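Long-range contacts in secreted effector protein sseI (Salmonella enterica subsp. enterica serovar Typhimurium, PDB 4G29), which is a secreted virulence effector whose catalytic domain belongs to the cysteine protease superfamily, with a papain-like fold, and probably acts as a cysteine-dependent hydrolase: residues 64-69 with 78-83; 132-137 with 161-166. All blocks are in the same frame, centred on the assembly; numbering follows the deposited sequence.

Contact 1 (64-69 with 78-83)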
loop_
_atom_site.group_PDB
_atom_site.type_symbol
_atom_site.label_atom_id
_atom_site.label_comp_id
_atom_site.label_asym_id
_atom_site.label_seq_id
_atom_site.Cartn_x
_atom_site.Cartn_y
_atom_site.Cartn_z
ATOM N N ARG A 64 3.779 -5.513 -0.763
ATOM C CA ARG A 64 2.352 -5.564 -0.729
ATOM C C ARG A 64 1.751 -4.990 -2.000
ATOM O O ARG A 64 1.834 -3.778 -2.233
ATOM C CB ARG A 64 1.815 -4.832 0.531
ATOM C CG ARG A 64 0.287 -4.962 0.704
ATOM C CD ARG A 64 -0.152 -4.624 2.136
ATOM N NE ARG A 64 0.320 -5.640 3.077
ATOM C CZ ARG A 64 -0.027 -5.730 4.357
ATOM N NH1 ARG A 64 -0.775 -4.794 4.898
ATOM N NH2 ARG A 64 0.400 -6.730 5.125
ATOM N N GLY A 65 1.132 -5.850 -2.811
ATOM C CA GLY A 65 0.419 -5.457 -4.025
ATOM C C GLY A 65 -1.051 -5.292 -3.706
ATOM O O GLY A 65 -1.631 -6.156 -3.010
ATOM N N ILE A 66 -1.623 -4.180 -4.109
ATOM C CA ILE A 66 -2.973 -3.798 -3.761
ATOM C C ILE A 66 -3.821 -3.442 -5.006
ATOM O O ILE A 66 -3.320 -2.799 -5.985
ATOM C CB ILE A 66 -2.937 -2.539 -2.803
ATOM C CG1 ILE A 66 -2.035 -2.799 -1.606
ATOM C CG2 ILE A 66 -4.360 -1.968 -2.397
ATOM C CD1 ILE A 66 -1.319 -1.545 -1.128
ATOM N N PHE A 67 -5.090 -3.880 -5.003
ATOM C CA PHE A 67 -6.050 -3.328 -5.948
ATOM C C PHE A 67 -7.161 -2.563 -5.217
ATOM O O PHE A 67 -7.591 -2.957 -4.112
ATOM C CB PHE A 67 -6.721 -4.382 -6.809
ATOM C CG PHE A 67 -5.873 -4.924 -7.958
ATOM C CD1 PHE A 67 -5.009 -4.087 -8.737
ATOM C CD2 PHE A 67 -6.015 -6.258 -8.362
ATOM C CE1 PHE A 67 -4.282 -4.601 -9.802
ATOM C CE2 PHE A 67 -5.226 -6.782 -9.431
ATOM C CZ PHE A 67 -4.406 -5.913 -10.157
ATOM N N ILE A 68 -7.634 -1.506 -5.893
ATOM C CA ILE A 68 -8.765 -0.698 -5.452
ATOM C C ILE A 68 -9.765 -0.683 -6.594
ATOM O O ILE A 68 -9.438 -0.239 -7.719
ATOM C CB ILE A 68 -8.329 0.747 -5.107
ATOM C CG1 ILE A 68 -7.310 0.742 -3.964
ATOM C CG2 ILE A 68 -9.584 1.575 -4.740
ATOM C CD1 ILE A 68 -6.369 1.974 -3.936
ATOM N N TRP A 69 -10.943 -1.258 -6.349
ATOM C CA TRP A 69 -11.956 -1.409 -7.371
ATOM C C TRP A 69 -13.095 -0.515 -6.973
ATOM O O TRP A 69 -13.561 -0.574 -5.843
ATOM C CB TRP A 69 -12.520 -2.829 -7.410
ATOM C CG TRP A 69 -11.627 -3.894 -7.973
ATOM C CD1 TRP A 69 -10.776 -4.680 -7.280
ATOM C CD2 TRP A 69 -11.601 -4.357 -9.322
ATOM N NE1 TRP A 69 -10.167 -5.590 -8.111
ATOM C CE2 TRP A 69 -10.634 -5.402 -9.383
ATOM C CE3 TRP A 69 -12.223 -3.934 -10.503
ATOM C CZ2 TRP A 69 -10.342 -6.088 -10.567
ATOM C CZ3 TRP A 69 -11.923 -4.622 -11.684
ATOM C CH2 TRP A 69 -10.988 -5.660 -11.708
ATOM N N THR A 78 -7.437 0.110 -10.052
ATOM C CA THR A 78 -6.323 0.928 -9.584
ATOM C C THR A 78 -5.387 0.071 -8.746
ATOM O O THR A 78 -5.839 -0.674 -7.869
ATOM C CB THR A 78 -6.849 2.067 -8.811
ATOM O OG1 THR A 78 -7.673 2.871 -9.663
ATOM C CG2 THR A 78 -5.678 2.903 -8.187
ATOM N N ASN A 79 -4.099 0.182 -9.012
ATOM C CA ASN A 79 -3.119 -0.568 -8.234
ATOM C C ASN A 79 -2.365 0.342 -7.276
ATOM O O ASN A 79 -2.374 1.608 -7.385
ATOM C CB ASN A 79 -2.246 -1.477 -9.109
ATOM C CG ASN A 79 -1.269 -0.707 -9.982
ATOM O OD1 ASN A 79 -1.272 0.534 -9.950
ATOM N ND2 ASN A 79 -0.403 -1.417 -10.746
ATOM N N HIS A 80 -1.729 -0.273 -6.307
ATOM C CA HIS A 80 -0.899 0.424 -5.360
ATOM C C HIS A 80 0.054 -0.605 -4.718
ATOM O O HIS A 80 -0.182 -1.813 -4.775
ATOM C CB HIS A 80 -1.740 1.104 -4.274
ATOM C CG HIS A 80 -0.973 2.071 -3.421
ATOM N ND1 HIS A 80 -0.308 3.164 -3.936
ATOM C CD2 HIS A 80 -0.762 2.101 -2.080
ATOM C CE1 HIS A 80 0.275 3.817 -2.949
ATOM N NE2 HIS A 80 0.031 3.180 -1.813
ATOM N N PHE A 81 1.132 -0.093 -4.173
ATOM C CA PHE A 81 2.195 -0.915 -3.566
ATOM C C PHE A 81 2.725 -0.314 -2.286
ATOM O O PHE A 81 2.971 0.899 -2.195
ATOM C CB PHE A 81 3.343 -1.172 -4.546
ATOM C CG PHE A 81 2.892 -1.860 -5.806
ATOM C CD1 PHE A 81 2.783 -3.223 -5.849
ATOM C CD2 PHE A 81 2.585 -1.129 -6.922
ATOM C CE1 PHE A 81 2.337 -3.842 -6.960
ATOM C CE2 PHE A 81 2.134 -1.789 -8.053
ATOM C CZ PHE A 81 2.006 -3.109 -8.049
ATOM N N ALA A 82 2.956 -1.165 -1.302
ATOM C CA ALA A 82 3.556 -0.725 -0.064
ATOM C C ALA A 82 4.604 -1.783 0.346
ATOM O O ALA A 82 4.653 -2.851 -0.254
ATOM C CB ALA A 82 2.486 -0.549 1.057
ATOM N N VAL A 83 5.334 -1.517 1.404
ATOM C CA VAL A 83 6.351 -2.481 1.899
ATOM C C VAL A 83 6.077 -2.781 3.371
ATOM O O VAL A 83 5.777 -1.870 4.144
ATOM C CB VAL A 83 7.795 -1.965 1.653
ATOM C CG1 VAL A 83 8.826 -3.022 1.972
ATOM C CG2 VAL A 83 7.995 -1.468 0.184
HETATM O O HOH W 1 -10.324 1.891 -9.283
#

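Contact 2 (132-137 with 161-166)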
loop_
_atom_site.group_PDB
_atom_site.type_symbol
_atom_site.label_atom_id
_atom_site.label_comp_id
_atom_site.label_asym_id
_atom_site.label_seq_id
_atom_site.Cartn_x
_atom_site.Cartn_y
_atom_site.Cartn_z
ATOM N N LEU A 132 -13.683 -1.369 -3.086
ATOM C CA LEU A 132 -13.197 -2.672 -2.737
ATOM C C LEU A 132 -11.705 -2.639 -2.787
ATOM O O LEU A 132 -11.103 -2.336 -3.841
ATOM C CB LEU A 132 -13.682 -3.712 -3.722
ATOM C CG LEU A 132 -13.085 -5.123 -3.610
ATOM C CD1 LEU A 132 -13.411 -5.834 -2.274
ATOM C CD2 LEU A 132 -13.520 -6.021 -4.801
ATOM N N ILE A 133 -11.116 -2.980 -1.661
ATOM C CA ILE A 133 -9.659 -2.964 -1.533
ATOM C C ILE A 133 -9.183 -4.313 -1.010
ATOM O O ILE A 133 -9.655 -4.782 0.031
ATOM C CB ILE A 133 -9.181 -1.843 -0.609
ATOM C CG1 ILE A 133 -9.760 -0.483 -1.056
ATOM C CG2 ILE A 133 -7.623 -1.850 -0.555
ATOM C CD1 ILE A 133 -9.254 0.712 -0.258
ATOM N N TYR A 134 -8.237 -4.912 -1.729
ATOM C CA TYR A 134 -7.565 -6.144 -1.280
ATOM C C TYR A 134 -6.094 -6.154 -1.708
ATOM O O TYR A 134 -5.714 -5.430 -2.623
ATOM C CB TYR A 134 -8.344 -7.378 -1.767
ATOM C CG TYR A 134 -8.448 -7.586 -3.232
ATOM C CD1 TYR A 134 -7.327 -8.003 -4.005
ATOM C CD2 TYR A 134 -9.642 -7.359 -3.881
ATOM C CE1 TYR A 134 -7.468 -8.214 -5.347
ATOM C CE2 TYR A 134 -9.780 -7.587 -5.226
ATOM C CZ TYR A 134 -8.715 -7.994 -5.948
ATOM O OH TYR A 134 -8.876 -8.171 -7.288
ATOM N N TYR A 135 -5.344 -7.050 -1.095
ATOM C CA TYR A 135 -3.921 -7.155 -1.300
ATOM C C TYR A 135 -3.390 -8.572 -1.161
ATOM O O TYR A 135 -4.063 -9.505 -0.629
ATOM C CB TYR A 135 -3.219 -6.186 -0.345
ATOM C CG TYR A 135 -3.194 -6.632 1.120
ATOM C CD1 TYR A 135 -2.250 -7.563 1.551
ATOM C CD2 TYR A 135 -4.082 -6.094 2.055
ATOM C CE1 TYR A 135 -2.185 -7.949 2.854
ATOM C CE2 TYR A 135 -4.055 -6.498 3.363
ATOM C CZ TYR A 135 -3.102 -7.398 3.771
ATOM O OH TYR A 135 -3.115 -7.741 5.120
ATOM N N THR A 136 -2.129 -8.719 -1.592
ATOM C CA THR A 136 -1.390 -9.912 -1.357
ATOM C C THR A 136 0.060 -9.457 -1.059
ATOM O O THR A 136 0.525 -8.513 -1.680
ATOM C CB THR A 136 -1.371 -10.852 -2.603
ATOM O OG1 THR A 136 -2.697 -11.140 -3.040
ATOM C CG2 THR A 136 -0.543 -12.160 -2.338
ATOM N N ASP A 137 0.703 -10.076 -0.066
ATOM C CA ASP A 137 2.133 -9.901 0.198
ATOM C C ASP A 137 3.003 -10.913 -0.539
ATOM O O ASP A 137 2.693 -12.129 -0.595
ATOM C CB ASP A 137 2.408 -9.950 1.714
ATOM C CG ASP A 137 1.778 -8.815 2.487
ATOM O OD1 ASP A 137 1.555 -7.754 1.922
ATOM O OD2 ASP A 137 1.503 -8.994 3.699
ATOM N N ALA A 161 -8.342 -16.328 -4.192
ATOM C CA ALA A 161 -7.329 -17.129 -3.476
ATOM C C ALA A 161 -6.061 -16.338 -3.218
ATOM O O ALA A 161 -5.446 -15.802 -4.145
ATOM C CB ALA A 161 -7.021 -18.416 -4.265
ATOM N N GLY A 162 -5.670 -16.198 -1.951
ATOM C CA GLY A 162 -4.469 -15.447 -1.601
ATOM C C GLY A 162 -4.684 -13.945 -1.537
ATOM O O GLY A 162 -3.743 -13.175 -1.310
ATOM N N LYS A 163 -5.932 -13.518 -1.704
ATOM C CA LYS A 163 -6.292 -12.115 -1.539
ATOM C C LYS A 163 -6.742 -11.854 -0.107
ATOM O O LYS A 163 -7.523 -12.657 0.515
ATOM C CB LYS A 163 -7.435 -11.714 -2.469
ATOM C CG LYS A 163 -7.110 -11.385 -3.904
ATOM C CD LYS A 163 -5.976 -12.094 -4.514
ATOM C CE LYS A 163 -5.890 -11.891 -6.061
ATOM N NZ LYS A 163 -4.897 -12.877 -6.552
ATOM N N VAL A 164 -6.250 -10.762 0.434
ATOM C CA VAL A 164 -6.615 -10.310 1.761
ATOM C C VAL A 164 -7.457 -9.055 1.642
ATOM O O VAL A 164 -7.000 -8.048 1.113
ATOM C CB VAL A 164 -5.392 -10.055 2.667
ATOM C CG1 VAL A 164 -5.815 -9.636 4.077
ATOM C CG2 VAL A 164 -4.448 -11.289 2.683
ATOM N N PHE A 165 -8.699 -9.091 2.118
ATOM C CA PHE A 165 -9.600 -7.925 2.038
ATOM C C PHE A 165 -9.295 -6.924 3.120
ATOM O O PHE A 165 -9.144 -7.275 4.299
ATOM C CB PHE A 165 -11.059 -8.349 2.087
ATOM C CG PHE A 165 -11.450 -9.220 0.948
ATOM C CD1 PHE A 165 -11.752 -8.651 -0.297
ATOM C CD2 PHE A 165 -11.570 -10.592 1.097
ATOM C CE1 PHE A 165 -12.072 -9.452 -1.351
ATOM C CE2 PHE A 165 -11.947 -11.387 0.027
ATOM C CZ PHE A 165 -12.164 -10.812 -1.184
ATOM N N VAL A 166 -9.162 -5.672 2.681
ATOM C CA VAL A 166 -9.156 -4.498 3.531
ATOM C C VAL A 166 -10.571 -3.982 3.747
ATOM O O VAL A 166 -10.967 -3.659 4.873
ATOM C CB VAL A 166 -8.288 -3.435 2.937
ATOM C CG1 VAL A 166 -8.389 -2.157 3.780
ATOM C CG2 VAL A 166 -6.837 -3.964 2.926
#

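Contact 1 (64-69 with 78-83)
Arg64 and Ala82, Ile66 and His80, and Ile68 and Thr78 are the three hydrogen-bonded pairs of an antiparallel beta hairpin, each joined by two backbone N-H···O bonds, while Gly65 faces Phe81 and Phe67 faces Asn79 at non-hydrogen-bonded positions. The strand axes approach to 4.6 Å. In between, Phe81 CA, Asn79 CA and Phe67 CA each turn a C-H on a carbonyl of the other strand, as in Asn79 CA to Ile66 O at 3.2 Å.

On the face that carries Ile66, His80 and Ala82, the isoleucine and the imidazole lie side by side and point the same way. CD1 of Ile66 makes the touch, 3.8 Å from His80 CD2, and is 4.5 Å from Ala82 CB. Both ring nitrogens of His80 have partners elsewhere, NE2 bonding Asp95 OD1 and ND1 bonding Gln100 NE2. The arrangement of Cys42, His80 and Asp95 is consistent with the Cys-His-Asp triad of papain-like enzymes, and this is probably the active site.

On the other face lie Phe67 and Phe81, with Asn79 and Gly65 as their cross-strand partners. The Phe67 ring presents its edge to Asn79, CE1 lying 3.8 Å from Asn79 CB, with ring and amide planes only 16° apart; Asn79 ND2 hydrogen-bonds Tyr148 O. Phe81 leans its CD1 against Gly65 CA at 3.7 Å, where no side chain intervenes. Toward the hairpin loop, one water bonds to Ile68 O at 2.8 Å and to Thr78 OG1.

Helix 42-55 touches Phe81 through Cys42 and Glu43, and its Cys42 also reaches His80; helix 117-126 lies against Arg64, Ile66 and His80 on the face those residues share, and strand 132-138 continues the sheet beyond 64-69.

Contact 2 (132-137 with 161-166)
Tyr135 and Val164 form a hydrogen-bonded pair where short strand 164-165 is added, antiparallel, to the edge of the sheet of this papain-like fold. Tyr135 N reaches Val164 O at 2.9 Å, and Val164 N returns to Tyr135 O at 2.7 Å; Val166 N then bonds Ile133 O. Tyr134 and Phe165 make the neighbouring non-hydrogen-bonded pair.

Apolar contacts occur on both faces. Val164 CB lies over one face of the Tyr135 ring as a CH-pi contact, 3.8 Å from the centroid, while Val166 CG2 meets the same ring at its edge, in plane. Ile133 CG2 packs on Val166 CB. On the opposite face, the Tyr134 and Phe165 side chains point the same way, their rings meeting obliquely with planes at 79°, Phe165 CD1 also touching Leu132 CD1 at 3.8 Å. Tyr134 holds CG between its N and carbonyl carbon (chi1 63°), which carries the ring over to Lys163, whose CG comes within 3.4 Å of Tyr134 CD1.

One polar side chain closes the end: Thr136 OG1, also bonded to Tyr148 OH, donates to Gly162 O at 2.9 Å, approaching from above the carbonyl plane, 45° out of it.

How the contacts relate
From the N terminus, the chain runs through helices 18-26, 29-36 and 42-55 and then lays down strand 61-69; contact 1 closes the short loop between 64-69 and 78-83, with no helix in it. Strands 90-95 and 113-116 and helix 117-126 follow before contact 2 opens, and it closes a longer excursion of 23 residues, helix 141-147 included. The two contacts are thus in series, neither nested nor crossed. They meet in space because strand 132-138 pairs with strand 61-69, probably including a Trp69 N to Leu132 O bond, and an Arg64-Asp137 salt bridge adds a side-chain link. Together they span the sheet from the His80 hairpin to one outermost strand, 164-165.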